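Local coordinates for protein endosialidase (Enterobacteria phage phi92, PDB 4HIZ) that hydrolyses polymers of sialic acid from within the chain, probably cutting both alpha-2,8 and alpha-2,9 linkages, as a trimeric phage enzyme with a beta-propeller catalytic domain, at residues Asn145-Ser150 with Glu163-Ser168; Leu172-Leu177 with Ile273-Asp278. One frame throughout, in Å; residues are numbered along the deposited sequence.

Contact 1. Residues Asn145-Ser150 with Glu163-Ser168; sequences NYHCMS and ETRYLS. With FRU (beta-D-fructofuranose), chain G; EDO (1,2-ethanediol), chain P.
Asn145-His147 and Glu163-Arg165 pair as antiparallel strands whose short axes meet at 124°, a strongly twisted ladder in which Asn145 and Arg165 exchange two backbone bonds (Asn145 N to Arg165 O and Arg165 N to Asn145 O, both 2.9 Å) and Glu163 N donates to His147 O. Side chains alternate between the two faces. On one, His147 and Glu163 run side by side, imidazole and carboxylate planes only 10° apart, and His147 ND1 donates to Glu163 OE1 over 2.8 Å along a bent path. Arg165 folds back at chi3 (67°), which brings its NH2 to the same Glu163 OE1 at 2.8 Å in a salt bridge; NE donates to Met170 O and NH1 to Thr290 O, so these carbonyls fix the guanidinium. The two donors reach OE1 from opposite faces of the carboxylate, so a buried charge is gripped twice, while Thr292 binds OE2. Before that bend, the aliphatic part of Arg165 passes over a face of the imidazole, CD 3.7 Å from the centroid of the His147 ring, a CH-pi contact. On the far edge His147 NE2 is hydrogen-bonded to O1 of an ethanediol, probably from the crystallisation liquor, at 2.8 Å. The other face serves the glycan pocket: Tyr146, long and rigid enough to span from strand to sugar, places its OH 2.6 Å from fructose O4. Trp178 packs edge-to-face against Tyr146. The pair forms the hairpin of strands 144-154 and 157-166 in a four-stranded propeller sheet, with strand 172-181 beyond Thr164 and strand 291-297 against Met149 and Arg165.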
ATOM      1  N   ASN A 145     -17.173  25.157   6.211  1.00 11.73           N
ATOM      2  CA  ASN A 145     -17.002  23.687   6.175  1.00 11.09           C
ATOM      3  C   ASN A 145     -17.126  23.111   7.584  1.00 12.12           C
ATOM      4  O   ASN A 145     -17.135  23.862   8.585  1.00 12.83           O
ATOM      5  CB  ASN A 145     -15.653  23.302   5.519  1.00 11.41           C
ATOM      6  CG  ASN A 145     -15.596  21.824   5.131  1.00 12.36           C
ATOM      7  OD1 ASN A 145     -16.620  21.179   4.873  1.00 12.79           O
ATOM      8  ND2 ASN A 145     -14.395  21.298   5.078  1.00 12.34           N
ATOM      9  N   TYR A 146     -17.175  21.780   7.685  1.00 11.91           N
ATOM     10  CA  TYR A 146     -17.410  21.140   8.969  1.00 12.56           C
ATOM     11  C   TYR A 146     -16.155  21.045   9.857  1.00 12.31           C
ATOM     12  O   TYR A 146     -15.033  21.258   9.372  1.00 12.70           O
ATOM     13  CB  TYR A 146     -17.984  19.769   8.725  1.00 12.77           C
ATOM     14  CG  TYR A 146     -19.363  19.739   8.115  1.00 13.09           C
ATOM     15  CD1 TYR A 146     -20.453  20.381   8.746  1.00 12.39           C
ATOM     16  CD2 TYR A 146     -19.594  19.035   6.935  1.00 12.75           C
ATOM     17  CE1 TYR A 146     -21.734  20.302   8.209  1.00 12.74           C
ATOM     18  CE2 TYR A 146     -20.882  18.946   6.380  1.00 13.43           C
ATOM     19  CZ  TYR A 146     -21.944  19.567   7.029  1.00 13.37           C
ATOM     20  OH  TYR A 146     -23.210  19.472   6.485  1.00 14.68           O
ATOM     21  N   HIS A 147     -16.355  20.718  11.138  1.00 12.01           N
ATOM     22  CA  HIS A 147     -15.282  20.650  12.129  1.00 11.71           C
ATOM     23  C   HIS A 147     -15.881  19.934  13.349  1.00 12.28           C
ATOM     24  O   HIS A 147     -17.074  20.022  13.609  1.00 12.88           O
ATOM     25  CB  HIS A 147     -14.911  22.108  12.492  1.00 12.42           C
ATOM     26  CG  HIS A 147     -13.810  22.259  13.490  1.00 13.54           C
ATOM     27  ND1 HIS A 147     -14.030  22.350  14.853  1.00 14.69           N
ATOM     28  CD2 HIS A 147     -12.478  22.438  13.310  1.00 14.24           C
ATOM     29  CE1 HIS A 147     -12.874  22.537  15.468  1.00 15.22           C
ATOM     30  NE2 HIS A 147     -11.917  22.594  14.553  1.00 15.25           N
ATOM     31  N   CYS A 148     -15.066  19.194  14.092  1.00 11.97           N
ATOM     32  CA  CYS A 148     -15.593  18.515  15.261  1.00 11.35           C
ATOM     33  C   CYS A 148     -14.509  18.238  16.269  1.00 10.96           C
ATOM     34  O   CYS A 148     -13.438  17.702  15.898  1.00 11.39           O
ATOM     35  CB  CYS A 148     -16.240  17.178  14.827  1.00 11.91           C
ATOM     36  SG  CYS A 148     -16.947  16.187  16.203  1.00 12.56           S
ATOM     37  N   MET A 149     -14.772  18.568  17.529  1.00 10.33           N
ATOM     38  CA  MET A 149     -13.933  18.150  18.650  1.00 10.73           C
ATOM     39  C   MET A 149     -14.729  17.469  19.773  1.00 11.13           C
ATOM     40  O   MET A 149     -14.179  17.206  20.852  1.00 11.36           O
ATOM     41  CB  MET A 149     -13.113  19.327  19.201  1.00 11.46           C
ATOM     42  CG  MET A 149     -12.029  19.806  18.202  1.00 12.03           C
ATOM     43  SD  MET A 149     -11.151  21.194  18.915  1.00 15.10           S
ATOM     44  CE  MET A 149      -9.864  21.377  17.663  1.00 16.35           C
ATOM     45  N   SER A 150     -16.013  17.177  19.540  1.00 11.35           N
ATOM     46  CA  SER A 150     -16.814  16.508  20.568  1.00 11.58           C
ATOM     47  C   SER A 150     -17.568  15.376  19.889  1.00 11.48           C
ATOM     48  O   SER A 150     -18.385  15.635  18.985  1.00 12.63           O
ATOM     49  CB  SER A 150     -17.833  17.507  21.171  1.00 12.30           C
ATOM     50  OG  SER A 150     -18.603  16.829  22.160  1.00 13.60           O
ATOM     51  N   GLU A 163     -19.705  21.017  13.822  1.00 10.87           N
ATOM     52  CA  GLU A 163     -19.688  22.467  13.716  1.00 12.01           C
ATOM     53  C   GLU A 163     -19.568  22.895  12.268  1.00 13.36           C
ATOM     54  O   GLU A 163     -18.902  22.230  11.468  1.00 13.28           O
ATOM     55  CB  GLU A 163     -18.468  22.990  14.473  1.00 13.04           C
ATOM     56  CG  GLU A 163     -18.567  22.790  16.004  1.00 13.79           C
ATOM     57  CD  GLU A 163     -17.354  23.291  16.744  1.00 14.79           C
ATOM     58  OE1 GLU A 163     -16.275  23.487  16.100  1.00 15.45           O
ATOM     59  OE2 GLU A 163     -17.459  23.451  17.984  1.00 15.63           O
ATOM     60  N   THR A 164     -20.152  24.049  11.943  1.00 12.37           N
ATOM     61  CA  THR A 164     -19.951  24.669  10.639  1.00 13.31           C
ATOM     62  C   THR A 164     -19.136  25.934  10.885  1.00 13.56           C
ATOM     63  O   THR A 164     -19.572  26.814  11.658  1.00 13.84           O
ATOM     64  CB  THR A 164     -21.300  25.034   9.987  1.00 14.67           C
ATOM     65  OG1 THR A 164     -22.020  23.850   9.672  1.00 14.47           O
ATOM     66  CG2 THR A 164     -21.102  25.816   8.697  1.00 15.87           C
ATOM     67  N   ARG A 165     -17.952  26.034  10.278  1.00 12.72           N
ATOM     68  CA  ARG A 165     -17.049  27.164  10.557  1.00 12.97           C
ATOM     69  C   ARG A 165     -16.678  27.861   9.258  1.00 13.47           C
ATOM     70  O   ARG A 165     -16.625  27.239   8.185  1.00 13.84           O
ATOM     71  CB  ARG A 165     -15.765  26.680  11.278  1.00 13.15           C
ATOM     72  CG  ARG A 165     -16.119  25.771  12.522  1.00 13.78           C
ATOM     73  CD  ARG A 165     -14.919  25.549  13.488  1.00 15.40           C
ATOM     74  NE  ARG A 165     -14.543  26.802  14.155  1.00 16.37           N
ATOM     75  CZ  ARG A 165     -14.724  27.050  15.458  1.00 16.56           C
ATOM     76  NH1 ARG A 165     -14.355  28.232  15.963  1.00 16.58           N
ATOM     77  NH2 ARG A 165     -15.232  26.112  16.269  1.00 16.40           N
ATOM     78  N   TYR A 166     -16.382  29.157   9.355  1.00 13.33           N
ATOM     79  CA  TYR A 166     -16.002  29.918   8.173  1.00 13.99           C
ATOM     80  C   TYR A 166     -14.583  29.589   7.720  1.00 14.61           C
ATOM     81  O   TYR A 166     -13.646  29.532   8.515  1.00 15.66           O
ATOM     82  CB  TYR A 166     -16.125  31.428   8.483  1.00 15.30           C
ATOM     83  CG  TYR A 166     -17.559  31.898   8.573  1.00 18.71           C
ATOM     84  CD1 TYR A 166     -18.309  32.077   7.417  1.00 20.98           C
ATOM     85  CD2 TYR A 166     -18.152  32.196   9.804  1.00 19.39           C
ATOM     86  CE1 TYR A 166     -19.620  32.512   7.473  1.00 22.52           C
ATOM     87  CE2 TYR A 166     -19.480  32.651   9.870  1.00 20.86           C
ATOM     88  CZ  TYR A 166     -20.192  32.790   8.695  1.00 23.17           C
ATOM     89  OH  TYR A 166     -21.488  33.233   8.692  1.00 25.75           O
ATOM     90  N   LEU A 167     -14.424  29.441   6.418  1.00 14.15           N
ATOM     91  CA  LEU A 167     -13.083  29.257   5.855  1.00 15.33           C
ATOM     92  C   LEU A 167     -12.170  30.462   6.126  1.00 17.18           C
ATOM     93  O   LEU A 167     -10.955  30.302   6.316  1.00 18.52           O
ATOM     94  CB  LEU A 167     -13.196  28.997   4.353  1.00 17.34           C
ATOM     95  CG  LEU A 167     -13.830  27.646   3.980  1.00 20.45           C
ATOM     96  CD1 LEU A 167     -14.313  27.632   2.543  1.00 23.12           C
ATOM     97  CD2 LEU A 167     -12.791  26.562   4.168  1.00 20.58           C
ATOM     98  N   SER A 168     -12.751  31.668   6.158  1.00 16.31           N
ATOM     99  CA  SER A 168     -11.918  32.861   6.188  1.00 18.41           C
ATOM    100  C   SER A 168     -11.254  33.059   7.556  1.00 18.47           C
ATOM    101  O   SER A 168     -10.075  33.398   7.633  1.00 20.65           O
ATOM    102  CB  SER A 168     -12.749  34.089   5.834  1.00 20.54           C
ATOM    103  OG  SER A 168     -13.746  34.284   6.809  1.00 22.13           O
TER
HETATM  104  C1  FRU G   2     -27.539  23.190   5.233  1.00 26.37           C
HETATM  105  C2  FRU G   2     -27.372  22.009   6.080  1.00 25.72           C
HETATM  106  C3  FRU G   2     -26.423  21.908   7.154  1.00 23.48           C
HETATM  107  C4  FRU G   2     -26.491  20.486   7.552  1.00 22.89           C
HETATM  108  C5  FRU G   2     -26.822  19.825   6.246  1.00 25.79           C
HETATM  109  C6  FRU G   2     -27.384  18.414   6.337  1.00 29.53           C
HETATM  110  O1  FRU G   2     -26.480  22.991   4.316  1.00 27.89           O
HETATM  111  O2  FRU G   2     -28.535  22.272   6.975  1.00 27.09           O
HETATM  112  O3  FRU G   2     -26.501  22.885   8.222  1.00 22.18           O
HETATM  113  O4  FRU G   2     -25.203  20.051   8.092  1.00 20.71           O
HETATM  114  O5  FRU G   2     -27.760  20.703   5.578  1.00 26.28           O
HETATM  115  O6  FRU G   2     -28.680  18.461   6.844  1.00 33.78           O
HETATM  116  C1  EDO P 810      -8.651  22.659  14.187  1.00 32.42           C
HETATM  117  O1  EDO P 810      -9.389  23.649  14.908  1.00 28.30           O
HETATM  118  C2  EDO P 810      -8.228  23.273  12.869  1.00 39.15           C
HETATM  119  O2  EDO P 810      -7.655  24.544  13.207  1.00 44.33           O

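Contact 2. Residues Leu172-Leu177 with Ile273-Asp278; sequences LKKAEL and ITELPD. With FRU (beta-D-fructofuranose), chain G.
Glu176 and Ile273 meet beside the bound fructose, the methyl CG2 of Ile273 lying 3.5 Å from Glu176 CD. The carboxylate takes two hydroxyls of the sugar, one on each oxygen: fructose O4 donates to Glu176 OE1 over 2.7 Å and fructose O3 to Glu176 OE2 over 2.6 Å. A glutamate suits this place because its two acceptors match a pair of neighbouring hydroxyls, and its extended chain carries them out from the strand. Trp178 NE1 also donates to OE1, which should limit rotation of the carboxylate. Branched Ile273 supplies an apolar wall, CG2 against the glutamate and CD1 beside the sugar's O6. Farther along the same face, Lys174 crosses Glu275 at about a right angle, and its NZ forms a rather long salt bridge with Glu275 OE2, at 3.3 Å; both chains are long enough to meet near the surface.

Behind these groups stands the antiparallel backbone. Leu177 N donates to Thr274 O over 2.8 Å and Thr274 N returns a bond to Leu177 O, while Leu276 N reaches Ala175 O. One water joins Leu177 O to Thr274 OG1, and another accepts from Ala175 N and donates to Leu276 O. On the face away from the sugar, Leu276 CD2 packs 3.9 Å from Leu177 CB. Strand 272-275 is the outermost of its propeller sheet, alongside strand 172-181, whose other side is bonded to strand 157-166 through Thr164 and Ile162; Pro331 and Ser332 lie over Thr274.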
ATOM      1  N   LEU A 172     -17.139  30.135  14.404  1.00 14.35           N
ATOM      2  CA  LEU A 172     -18.202  29.140  14.421  1.00 14.36           C
ATOM      3  C   LEU A 172     -19.506  29.776  13.900  1.00 14.20           C
ATOM      4  O   LEU A 172     -20.058  30.703  14.545  1.00 16.33           O
ATOM      5  CB  LEU A 172     -18.384  28.630  15.855  1.00 14.23           C
ATOM      6  CG  LEU A 172     -19.472  27.560  16.049  1.00 15.12           C
ATOM      7  CD1 LEU A 172     -19.198  26.329  15.170  1.00 15.70           C
ATOM      8  CD2 LEU A 172     -19.545  27.160  17.513  1.00 15.88           C
ATOM      9  N   LYS A 173     -19.985  29.350  12.731  1.00 13.13           N
ATOM     10  CA  LYS A 173     -21.251  29.854  12.192  1.00 14.19           C
ATOM     11  C   LYS A 173     -22.452  29.230  12.894  1.00 15.29           C
ATOM     12  O   LYS A 173     -23.361  29.955  13.310  1.00 17.44           O
ATOM     13  CB  LYS A 173     -21.347  29.619  10.691  1.00 16.33           C
ATOM     14  CG  LYS A 173     -22.661  30.088  10.062  1.00 19.65           C
ATOM     15  CD  LYS A 173     -22.616  29.889   8.554  1.00 24.03           C
ATOM     16  CE  LYS A 173     -23.810  30.522   7.852  1.00 31.32           C
ATOM     17  NZ  LYS A 173     -25.003  29.665   7.982  1.00 36.94           N
ATOM     18  N   LYS A 174     -22.476  27.905  13.018  1.00 15.51           N
ATOM     19  CA  LYS A 174     -23.525  27.247  13.787  1.00 16.76           C
ATOM     20  C   LYS A 174     -23.009  25.873  14.164  1.00 14.95           C
ATOM     21  O   LYS A 174     -21.974  25.435  13.667  1.00 15.65           O
ATOM     22  CB  LYS A 174     -24.804  27.094  12.959  1.00 20.59           C
ATOM     23  CG  LYS A 174     -24.611  26.200  11.727  1.00 24.27           C
ATOM     24  CD  LYS A 174     -25.821  26.272  10.779  1.00 30.66           C
ATOM     25  CE  LYS A 174     -26.997  25.471  11.287  1.00 37.07           C
ATOM     26  NZ  LYS A 174     -28.296  25.929  10.650  1.00 41.92           N
ATOM     27  N   ALA A 175     -23.723  25.186  15.044  1.00 13.80           N
ATOM     28  CA  ALA A 175     -23.322  23.840  15.434  1.00 13.82           C
ATOM     29  C   ALA A 175     -24.543  22.952  15.470  1.00 14.10           C
ATOM     30  O   ALA A 175     -25.658  23.412  15.818  1.00 15.67           O
ATOM     31  CB  ALA A 175     -22.630  23.862  16.808  1.00 14.78           C
ATOM     32  N   GLU A 176     -24.340  21.683  15.120  1.00 14.02           N
ATOM     33  CA  GLU A 176     -25.451  20.734  15.053  1.00 14.06           C
ATOM     34  C   GLU A 176     -25.104  19.515  15.842  1.00 13.83           C
ATOM     35  O   GLU A 176     -23.953  19.068  15.812  1.00 14.23           O
ATOM     36  CB  GLU A 176     -25.756  20.324  13.606  1.00 14.85           C
ATOM     37  CG  GLU A 176     -26.296  21.492  12.757  1.00 15.78           C
ATOM     38  CD  GLU A 176     -26.192  21.234  11.245  1.00 16.55           C
ATOM     39  OE1 GLU A 176     -25.249  20.537  10.779  1.00 17.21           O
ATOM     40  OE2 GLU A 176     -27.077  21.749  10.524  1.00 17.57           O
ATOM     41  N   LEU A 177     -26.094  18.952  16.531  1.00 12.90           N
ATOM     42  CA  LEU A 177     -25.908  17.648  17.155  1.00 12.42           C
ATOM     43  C   LEU A 177     -26.267  16.618  16.078  1.00 12.92           C
ATOM     44  O   LEU A 177     -27.381  16.643  15.570  1.00 14.66           O
ATOM     45  CB  LEU A 177     -26.806  17.537  18.415  1.00 13.57           C
ATOM     46  CG  LEU A 177     -26.571  16.212  19.179  1.00 14.62           C
ATOM     47  CD1 LEU A 177     -25.188  16.187  19.866  1.00 15.20           C
ATOM     48  CD2 LEU A 177     -27.719  15.995  20.195  1.00 15.02           C
ATOM     49  N   ILE A 273     -30.058  15.335  12.644  1.00 13.43           N
ATOM     50  CA  ILE A 273     -29.243  16.561  12.664  1.00 13.86           C
ATOM     51  C   ILE A 273     -30.092  17.669  13.293  1.00 14.93           C
ATOM     52  O   ILE A 273     -31.166  18.015  12.783  1.00 16.49           O
ATOM     53  CB  ILE A 273     -28.830  16.953  11.239  1.00 14.99           C
ATOM     54  CG1 ILE A 273     -27.868  15.876  10.688  1.00 15.49           C
ATOM     55  CG2 ILE A 273     -28.188  18.339  11.191  1.00 15.06           C
ATOM     56  CD1 ILE A 273     -27.462  16.155   9.255  1.00 17.26           C
ATOM     57  N   THR A 274     -29.627  18.178  14.424  1.00 14.55           N
ATOM     58  CA  THR A 274     -30.394  19.151  15.203  1.00 16.23           C
ATOM     59  C   THR A 274     -29.551  20.387  15.449  1.00 15.86           C
ATOM     60  O   THR A 274     -28.480  20.282  16.039  1.00 15.53           O
ATOM     61  CB  THR A 274     -30.778  18.547  16.573  1.00 17.86           C
ATOM     62  OG1 THR A 274     -31.489  17.306  16.379  1.00 18.98           O
ATOM     63  CG2 THR A 274     -31.656  19.526  17.361  1.00 18.04           C
ATOM     64  N   GLU A 275     -30.058  21.562  15.071  1.00 15.99           N
ATOM     65  CA  GLU A 275     -29.321  22.795  15.328  1.00 16.82           C
ATOM     66  C   GLU A 275     -29.295  23.079  16.832  1.00 16.24           C
ATOM     67  O   GLU A 275     -30.325  22.891  17.527  1.00 14.83           O
ATOM     68  CB  GLU A 275     -29.956  23.972  14.580  1.00 19.40           C
ATOM     69  CG  GLU A 275     -29.127  25.231  14.645  1.00 24.89           C
ATOM     70  CD  GLU A 275     -29.647  26.308  13.712  1.00 33.99           C
ATOM     71  OE1 GLU A 275     -30.743  26.129  13.138  1.00 43.55           O
ATOM     72  OE2 GLU A 275     -28.958  27.331  13.543  1.00 32.13           O
ATOM     73  N   LEU A 276     -28.130  23.511  17.337  1.00 15.86           N
ATOM     74  CA  LEU A 276     -28.000  23.859  18.758  1.00 15.61           C
ATOM     75  C   LEU A 276     -28.122  25.378  18.895  1.00 15.75           C
ATOM     76  O   LEU A 276     -27.221  26.118  18.512  1.00 15.87           O
ATOM     77  CB  LEU A 276     -26.642  23.378  19.300  1.00 16.65           C
ATOM     78  CG  LEU A 276     -26.415  21.848  19.212  1.00 17.79           C
ATOM     79  CD1 LEU A 276     -25.032  21.428  19.756  1.00 19.23           C
ATOM     80  CD2 LEU A 276     -27.528  21.079  19.972  1.00 18.58           C
ATOM     81  N   PRO A 277     -29.253  25.861  19.445  1.00 17.49           N
ATOM     82  CA  PRO A 277     -29.417  27.321  19.451  1.00 18.27           C
ATOM     83  C   PRO A 277     -28.328  28.058  20.193  1.00 18.21           C
ATOM     84  O   PRO A 277     -27.945  27.657  21.287  1.00 18.95           O
ATOM     85  CB  PRO A 277     -30.749  27.512  20.176  1.00 20.29           C
ATOM     86  CG  PRO A 277     -31.519  26.275  19.903  1.00 20.57           C
ATOM     87  CD  PRO A 277     -30.468  25.154  19.892  1.00 19.95           C
ATOM     88  N   ASP A 278     -27.838  29.126  19.564  1.00 18.50           N
ATOM     89  CA  ASP A 278     -26.833  30.043  20.135  1.00 20.35           C
ATOM     90  C   ASP A 278     -25.441  29.444  20.320  1.00 18.06           C
ATOM     91  O   ASP A 278     -24.591  30.065  20.963  1.00 17.16           O
ATOM     92  CB  ASP A 278     -27.307  30.668  21.457  1.00 25.12           C
ATOM     93  CG  ASP A 278     -28.433  31.676  21.267  1.00 32.47           C
ATOM     94  OD1 ASP A 278     -28.478  32.375  20.222  1.00 34.51           O
ATOM     95  OD2 ASP A 278     -29.275  31.770  22.184  1.00 36.31           O
TER
HETATM   96  C1  FRU G   2     -27.539  23.190   5.233  1.00 26.37           C
HETATM   97  C2  FRU G   2     -27.372  22.009   6.080  1.00 25.72           C
HETATM   98  C3  FRU G   2     -26.423  21.908   7.154  1.00 23.48           C
HETATM   99  C4  FRU G   2     -26.491  20.486   7.552  1.00 22.89           C
HETATM  100  C5  FRU G   2     -26.822  19.825   6.246  1.00 25.79           C
HETATM  101  C6  FRU G   2     -27.384  18.414   6.337  1.00 29.53           C
HETATM  102  O1  FRU G   2     -26.480  22.991   4.316  1.00 27.89           O
HETATM  103  O2  FRU G   2     -28.535  22.272   6.975  1.00 27.09           O
HETATM  104  O3  FRU G   2     -26.501  22.885   8.222  1.00 22.18           O
HETATM  105  O4  FRU G   2     -25.203  20.051   8.092  1.00 20.71           O
HETATM  106  O5  FRU G   2     -27.760  20.703   5.578  1.00 26.28           O
HETATM  107  O6  FRU G   2     -28.680  18.461   6.844  1.00 33.78           O
HETATM  108  O   HOH W   1     -25.683  26.807  16.405  1.00 16.47           O
HETATM  109  O   HOH W   2     -29.576  15.430  16.868  1.00 18.28           O

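Overall arrangement
The two contacts lie in one four-stranded antiparallel sheet, their centres about 11 Å apart. Strands 157-166 and 172-181 join them: Thr164 O and N pair with Lys173 N and Lys174 O, where the two lysines form a classic beta bulge, and Leu172 packs on Glu163. Contact 1 is wholly buried and deeper in the chain; its charges are locked in a histidine-glutamate-arginine network. Contact 2, at the sheet's outer edge, is only partly buried, with a looser lysine-glutamate pair and waters bridging its strands. Both touch the same fructose, contact 1 by a tyrosine hydroxyl and contact 2 by a carboxylate, so neighbouring strands build one glycan pocket.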